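PDB 3BWX: Alpha/beta hydrolase from Novosphingobium aromaticivorans, which is of unknown substrate but probably acts as a hydrolase of the alpha/beta hydrolase family, and carries bound calcium in the crystal. Local coordinates for residues Ile185-Ser190 / Ala195-Met200; Asp168-Trp173 / Leu179-Arg184. The protein carries 1 engineered substitution. All coordinates share one frame; numbering follows the deposited sequence. Where two conformers were deposited one is given.

Contact 1. Residues Ile185-Ser190 / Ala195-Met200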
loop_
_atom_site.group_PDB
_atom_site.type_symbol
_atom_site.label_atom_id
_atom_site.label_comp_id
_atom_site.label_asym_id
_atom_site.label_seq_id
_atom_site.Cartn_x
_atom_site.Cartn_y
_atom_site.Cartn_z
ATOM N N ILE A 185 -10.076 6.428 1.530
ATOM C CA ILE A 185 -9.030 7.055 2.322
ATOM C C ILE A 185 -9.555 7.921 3.476
ATOM O O ILE A 185 -8.792 8.344 4.350
ATOM C CB ILE A 185 -8.039 7.808 1.397
ATOM C CG1 ILE A 185 -8.589 9.134 0.871
ATOM C CG2 ILE A 185 -7.601 6.886 0.234
ATOM C CD1 ILE A 185 -7.552 9.816 -0.044
HETATM N N MSE A 186 -10.869 8.167 3.476
HETATM C CA MSE A 186 -11.494 8.997 4.484
HETATM C C MSE A 186 -12.667 8.251 5.073
HETATM O O MSE A 186 -13.160 7.283 4.521
HETATM C CB MSE A 186 -11.945 10.370 3.917
HETATM C CG MSE A 186 -10.937 11.054 3.064
HETATM SE SE MSE A 186 -11.448 12.840 2.577
HETATM C CE MSE A 186 -11.194 13.632 4.280
ATOM N N VAL A 187 -13.149 8.754 6.192
ATOM C CA VAL A 187 -14.237 8.104 6.932
ATOM C C VAL A 187 -15.130 9.151 7.596
ATOM O O VAL A 187 -14.669 10.202 8.005
ATOM C CB VAL A 187 -13.651 7.113 7.965
ATOM C CG1 VAL A 187 -12.930 7.843 9.072
ATOM C CG2 VAL A 187 -14.762 6.292 8.572
ATOM N N LEU A 188 -16.415 8.859 7.675
ATOM C CA LEU A 188 -17.327 9.676 8.442
ATOM C C LEU A 188 -17.100 9.327 9.897
ATOM O O LEU A 188 -17.459 8.234 10.337
ATOM C CB LEU A 188 -18.767 9.388 8.037
ATOM C CG LEU A 188 -19.847 10.125 8.835
ATOM C CD1 LEU A 188 -19.772 11.647 8.773
ATOM C CD2 LEU A 188 -21.174 9.624 8.335
ATOM N N GLY A 189 -16.453 10.236 10.610
ATOM C CA GLY A 189 -16.143 10.066 12.019
ATOM C C GLY A 189 -17.260 10.317 13.014
ATOM O O GLY A 189 -18.424 10.573 12.650
ATOM N N SER A 190 -16.855 10.204 14.284
ATOM C CA SER A 190 -17.728 10.337 15.455
ATOM C C SER A 190 -18.464 11.680 15.484
ATOM O O SER A 190 -19.678 11.754 15.768
ATOM C CB SER A 190 -16.878 10.178 16.736
ATOM N N ALA A 195 -13.146 12.741 7.550
ATOM C CA ALA A 195 -11.760 13.032 7.803
ATOM C C ALA A 195 -10.901 11.872 7.300
ATOM O O ALA A 195 -11.396 10.793 7.041
ATOM C CB ALA A 195 -11.544 13.251 9.294
ATOM N N PHE A 196 -9.619 12.120 7.111
ATOM C CA PHE A 196 -8.707 11.059 6.690
ATOM C C PHE A 196 -8.662 9.965 7.776
ATOM O O PHE A 196 -8.694 10.241 8.985
ATOM C CB PHE A 196 -7.320 11.606 6.351
ATOM C CG PHE A 196 -7.343 12.491 5.151
ATOM C CD1 PHE A 196 -7.364 11.949 3.842
ATOM C CD2 PHE A 196 -7.490 13.882 5.314
ATOM C CE1 PHE A 196 -7.444 12.781 2.734
ATOM C CE2 PHE A 196 -7.577 14.707 4.227
ATOM C CZ PHE A 196 -7.554 14.160 2.911
ATOM N N ASP A 197 -8.639 8.725 7.307
ATOM C CA ASP A 197 -8.861 7.561 8.198
ATOM C C ASP A 197 -7.555 7.042 8.799
ATOM O O ASP A 197 -7.161 5.908 8.601
ATOM C CB ASP A 197 -9.584 6.470 7.401
ATOM C CG ASP A 197 -10.242 5.418 8.280
ATOM O OD1 ASP A 197 -10.189 5.460 9.531
ATOM O OD2 ASP A 197 -10.854 4.499 7.690
ATOM N N TYR A 198 -6.902 7.918 9.571
ATOM C CA TYR A 198 -5.676 7.508 10.241
ATOM C C TYR A 198 -5.463 8.413 11.436
ATOM O O TYR A 198 -6.034 9.508 11.494
ATOM C CB TYR A 198 -4.431 7.482 9.301
ATOM C CG TYR A 198 -4.048 8.791 8.691
ATOM C CD1 TYR A 198 -3.206 9.670 9.370
ATOM C CD2 TYR A 198 -4.463 9.155 7.428
ATOM C CE1 TYR A 198 -2.850 10.895 8.797
ATOM C CE2 TYR A 198 -4.115 10.366 6.882
ATOM C CZ TYR A 198 -3.300 11.230 7.559
ATOM O OH TYR A 198 -2.909 12.448 7.026
ATOM N N ASP A 199 -4.636 7.958 12.375
ATOM C CA ASP A 199 -4.222 8.792 13.521
ATOM C C ASP A 199 -3.368 10.019 13.075
ATOM O O ASP A 199 -2.286 9.847 12.520
ATOM C CB ASP A 199 -3.359 7.914 14.451
ATOM C CG ASP A 199 -3.041 8.569 15.796
ATOM O OD1 ASP A 199 -3.340 9.763 15.983
ATOM O OD2 ASP A 199 -2.526 7.827 16.652
HETATM N N MSE A 200 -3.865 11.237 13.295
HETATM C CA MSE A 200 -3.120 12.422 12.963
HETATM C C MSE A 200 -1.703 12.430 13.536
HETATM O O MSE A 200 -0.783 12.956 12.887
HETATM C CB MSE A 200 -3.872 13.688 13.409
HETATM C CG MSE A 200 -5.111 13.997 12.587
HETATM SE SE MSE A 200 -4.897 14.166 10.636
HETATM C CE MSE A 200 -5.827 12.522 10.073
#
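Val187 and Ala195 form the hydrogen-bonded pair of a short antiparallel beta hairpin: Val187 N gives its hydrogen to Ala195 O at 2.8 Å, and Ala195 N returns one to Val187 O at 3.0 Å. Beyond the non-hydrogen-bonded pair Met186-Phe196, Asp197 N reaches Ile185 O at 3.0 Å, just where the helix gives way to the strand. The same carbonyl also receives a CA-H...O contact from Phe196.

The aromatic contact is made by Met186, a selenomethionine. Its side chain and that of Phe196 start off in diverging directions, but a bend about the CG-SE bond (chi3 72°) folds Met186 CE back over the ring, 3.8 Å from the Phe196 centroid and 10° off the normal. SE follows over the face at 4.3 Å from that centroid, a Met-aromatic contact joined to a CH-pi one. Ile185 lies alongside, its CD1 4.1 Å from Phe196 CE1, and Leu162 of helix 155-166 packs on both Ile185 and Phe196.

Asp197, the centre of an inverse gamma turn, brings a polar side chain to this interface. Its carboxylate crosses Val187, Asp197 OD1 3.7 Å from Val187 CG1, while OD2 makes a salt bridge to Arg43. The hairpin thus separates its chemistry: an apolar, polarisable cushion of Met186, Ile185 and Phe196 packs against helix 155-166, and the buried charge of Asp197 is probably balanced by Arg43.

Contact 2. Residues Asp168-Trp173 / Leu179-Arg184. With EDO (1,2-ethanediol), chain H.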
loop_
_atom_site.group_PDB
_atom_site.type_symbol
_atom_site.label_atom_id
_atom_site.label_comp_id
_atom_site.label_asym_id
_atom_site.label_seq_id
_atom_site.Cartn_x
_atom_site.Cartn_y
_atom_site.Cartn_z
ATOM N N ASP A 168 -3.821 16.521 -10.739
ATOM C CA ASP A 168 -2.660 16.308 -11.620
ATOM C C ASP A 168 -2.258 14.838 -11.709
ATOM O O ASP A 168 -1.689 14.432 -12.713
ATOM C CB ASP A 168 -1.434 17.121 -11.199
ATOM C CG ASP A 168 -1.131 17.045 -9.723
ATOM O OD1 ASP A 168 -2.003 16.666 -8.900
ATOM O OD2 ASP A 168 0.016 17.386 -9.370
ATOM N N VAL A 169 -2.528 14.079 -10.642
ATOM C CA VAL A 169 -2.209 12.655 -10.552
ATOM C C VAL A 169 -3.208 11.851 -11.380
ATOM O O VAL A 169 -2.857 10.843 -11.989
ATOM C CB VAL A 169 -2.221 12.166 -9.046
ATOM C CG1 VAL A 169 -1.932 10.677 -8.903
ATOM C CG2 VAL A 169 -1.261 13.016 -8.131
ATOM N N TYR A 170 -4.471 12.269 -11.335
ATOM C CA TYR A 170 -5.550 11.533 -11.995
ATOM C C TYR A 170 -6.390 12.512 -12.812
ATOM O O TYR A 170 -7.551 12.783 -12.500
ATOM C CB TYR A 170 -6.430 10.794 -10.986
ATOM C CG TYR A 170 -5.690 9.916 -9.974
ATOM C CD1 TYR A 170 -5.046 8.729 -10.381
ATOM C CD2 TYR A 170 -5.683 10.243 -8.596
ATOM C CE1 TYR A 170 -4.409 7.926 -9.475
ATOM C CE2 TYR A 170 -5.034 9.441 -7.685
ATOM C CZ TYR A 170 -4.402 8.272 -8.129
ATOM O OH TYR A 170 -3.796 7.451 -7.206
ATOM N N PRO A 171 -5.792 13.076 -13.862
ATOM C CA PRO A 171 -6.498 14.112 -14.606
ATOM C C PRO A 171 -7.722 13.688 -15.378
ATOM O O PRO A 171 -8.535 14.563 -15.728
ATOM C CB PRO A 171 -5.430 14.627 -15.578
ATOM C CG PRO A 171 -4.515 13.468 -15.757
ATOM C CD PRO A 171 -4.441 12.842 -14.396
ATOM N N ASP A 172 -7.896 12.405 -15.644
ATOM C CA ASP A 172 -9.007 11.949 -16.484
ATOM C C ASP A 172 -10.162 11.409 -15.683
ATOM O O ASP A 172 -11.166 11.031 -16.256
ATOM C CB ASP A 172 -8.556 10.909 -17.512
ATOM C CG ASP A 172 -7.549 11.472 -18.478
ATOM O OD1 ASP A 172 -7.551 12.715 -18.690
ATOM O OD2 ASP A 172 -6.699 10.684 -18.942
ATOM N N TRP A 173 -10.017 11.342 -14.363
ATOM C CA TRP A 173 -11.107 10.844 -13.532
ATOM C C TRP A 173 -12.373 11.699 -13.545
ATOM O O TRP A 173 -12.315 12.939 -13.577
ATOM C CB TRP A 173 -10.685 10.714 -12.093
ATOM C CG TRP A 173 -9.797 9.528 -11.783
ATOM C CD1 TRP A 173 -9.182 8.670 -12.653
ATOM C CD2 TRP A 173 -9.385 9.136 -10.470
ATOM N NE1 TRP A 173 -8.395 7.773 -11.950
ATOM C CE2 TRP A 173 -8.524 8.017 -10.611
ATOM C CE3 TRP A 173 -9.656 9.626 -9.199
ATOM C CZ2 TRP A 173 -7.927 7.384 -9.522
ATOM C CZ3 TRP A 173 -9.071 8.975 -8.090
ATOM C CH2 TRP A 173 -8.208 7.856 -8.285
ATOM N N LEU A 179 -15.156 10.093 -5.804
ATOM C CA LEU A 179 -15.949 9.695 -4.641
ATOM C C LEU A 179 -15.527 8.309 -4.144
ATOM O O LEU A 179 -15.396 8.074 -2.943
ATOM C CB LEU A 179 -17.445 9.744 -4.956
ATOM C CG LEU A 179 -18.057 11.132 -4.980
ATOM C CD1 LEU A 179 -19.464 11.012 -5.623
ATOM C CD2 LEU A 179 -18.118 11.788 -3.642
ATOM N N ARG A 180 -15.317 7.405 -5.086
ATOM C CA ARG A 180 -14.865 6.044 -4.755
ATOM C C ARG A 180 -13.508 6.118 -4.011
ATOM O O ARG A 180 -13.279 5.479 -2.997
ATOM C CB ARG A 180 -14.723 5.200 -6.041
ATOM C CG ARG A 180 -14.387 3.738 -5.733
ATOM C CD ARG A 180 -13.961 2.946 -6.963
ATOM N NE ARG A 180 -15.029 2.932 -7.902
ATOM C CZ ARG A 180 -15.008 3.330 -9.181
ATOM N NH1 ARG A 180 -13.915 3.723 -9.853
ATOM N NH2 ARG A 180 -16.135 3.232 -9.835
ATOM N N TYR A 181 -12.624 6.946 -4.538
ATOM C CA TYR A 181 -11.332 7.161 -3.921
ATOM C C TYR A 181 -11.465 7.783 -2.527
ATOM O O TYR A 181 -10.734 7.391 -1.603
ATOM C CB TYR A 181 -10.587 8.120 -4.839
ATOM C CG TYR A 181 -9.172 8.523 -4.476
ATOM C CD1 TYR A 181 -8.128 7.643 -4.654
ATOM C CD2 TYR A 181 -8.886 9.806 -4.061
ATOM C CE1 TYR A 181 -6.826 8.020 -4.381
ATOM C CE2 TYR A 181 -7.596 10.199 -3.784
ATOM C CZ TYR A 181 -6.568 9.293 -3.958
ATOM O OH TYR A 181 -5.252 9.659 -3.695
ATOM N N ALA A 182 -12.319 8.811 -2.385
ATOM C CA ALA A 182 -12.519 9.543 -1.126
ATOM C C ALA A 182 -12.904 8.527 -0.049
ATOM O O ALA A 182 -12.361 8.584 1.076
ATOM C CB ALA A 182 -13.581 10.672 -1.254
ATOM N N LYS A 183 -13.860 7.632 -0.367
ATOM C CA LYS A 183 -14.357 6.721 0.663
ATOM C C LYS A 183 -13.302 5.712 1.050
ATOM O O LYS A 183 -13.360 5.141 2.143
ATOM C CB LYS A 183 -15.678 6.058 0.215
ATOM C CG LYS A 183 -16.802 7.079 0.130
ATOM C CD LYS A 183 -18.176 6.449 0.150
ATOM C CE LYS A 183 -18.600 6.163 1.580
ATOM N NZ LYS A 183 -19.920 5.465 1.654
ATOM N N ARG A 184 -12.339 5.451 0.171
ATOM C CA ARG A 184 -11.262 4.539 0.541
ATOM C C ARG A 184 -10.268 5.106 1.543
ATOM O O ARG A 184 -9.683 4.340 2.340
ATOM C CB ARG A 184 -10.485 4.052 -0.673
ATOM C CG ARG A 184 -11.264 3.168 -1.593
ATOM C CD ARG A 184 -10.513 2.806 -2.823
ATOM N NE ARG A 184 -11.327 1.976 -3.653
ATOM C CZ ARG A 184 -10.928 1.410 -4.791
ATOM N NH1 ARG A 184 -9.747 1.695 -5.321
ATOM N NH2 ARG A 184 -11.778 0.654 -5.460
HETATM C C1 EDO H . -10.387 4.072 -8.020
HETATM O O1 EDO H . -11.088 2.857 -8.375
HETATM C C2 EDO H . -11.129 5.319 -8.511
HETATM O O2 EDO H . -11.121 5.288 -9.947
HETATM O O HOH W 1 -2.367 9.438 -4.751
#
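Tyr170 to Trp173 make a type I beta turn in the loop ahead of helix 175-185, which brings both aromatic side chains toward Tyr181, nearly two turns into that helix. The three rings form an aromatic cluster built on edge-to-face contacts. Trp173 presents the edge of its six-membered ring to the face of Tyr181 (centroids 5.2 Å apart, planes at 71°), with CZ3 set 3.6 Å from Tyr181 CG and CH2 equally near Tyr181 CD1. Tyr170 also turns an edge to the Tyr181 face, the planes at 68°, and brings CE2 to 4.0 Å from Tyr181 CE1. Tyr181 reaches both because its CG stands anti to the helix backbone N (chi1 -179°), carrying the ring out toward the loop. The indole in turn lies with one face on Tyr170 CB. With an alanine in place of Tyr181, the edges of Trp173 and Tyr170 would probably lose the face they meet, leaving a gap beside the indole. Tyr170 OH is bonded to Ala266 O, and one water links the hydroxyls, 3.1 Å from Tyr181 OH and weakly held by Tyr170 OH. On the other indole face sits an ethanediol, probably from the crystallisation liquor, whose O2 is 3.8 Å from Trp173 CE2.

The two contacts follow one another along the chain: Arg184 ends contact 2 and Ile185 begins contact 1, so helix 175-185 runs from the aromatic cluster straight into the hairpin. The two centres are about 17 Å apart, and the contacts touch one another only through this chain continuity. Shared neighbours tie them further. Leu162 of helix 155-166 meets Ala182 as well as the hairpin, Trp155 touches both Lys183 and Met186, and Arg43, the salt-bridge partner of Asp197, also bonds Lys183 O through NE. Both contacts lie away from the calcium site at Pro205 and Ala208. Asp197, too, has an ethanediol near its side chain, nearest atoms about 4 Å apart.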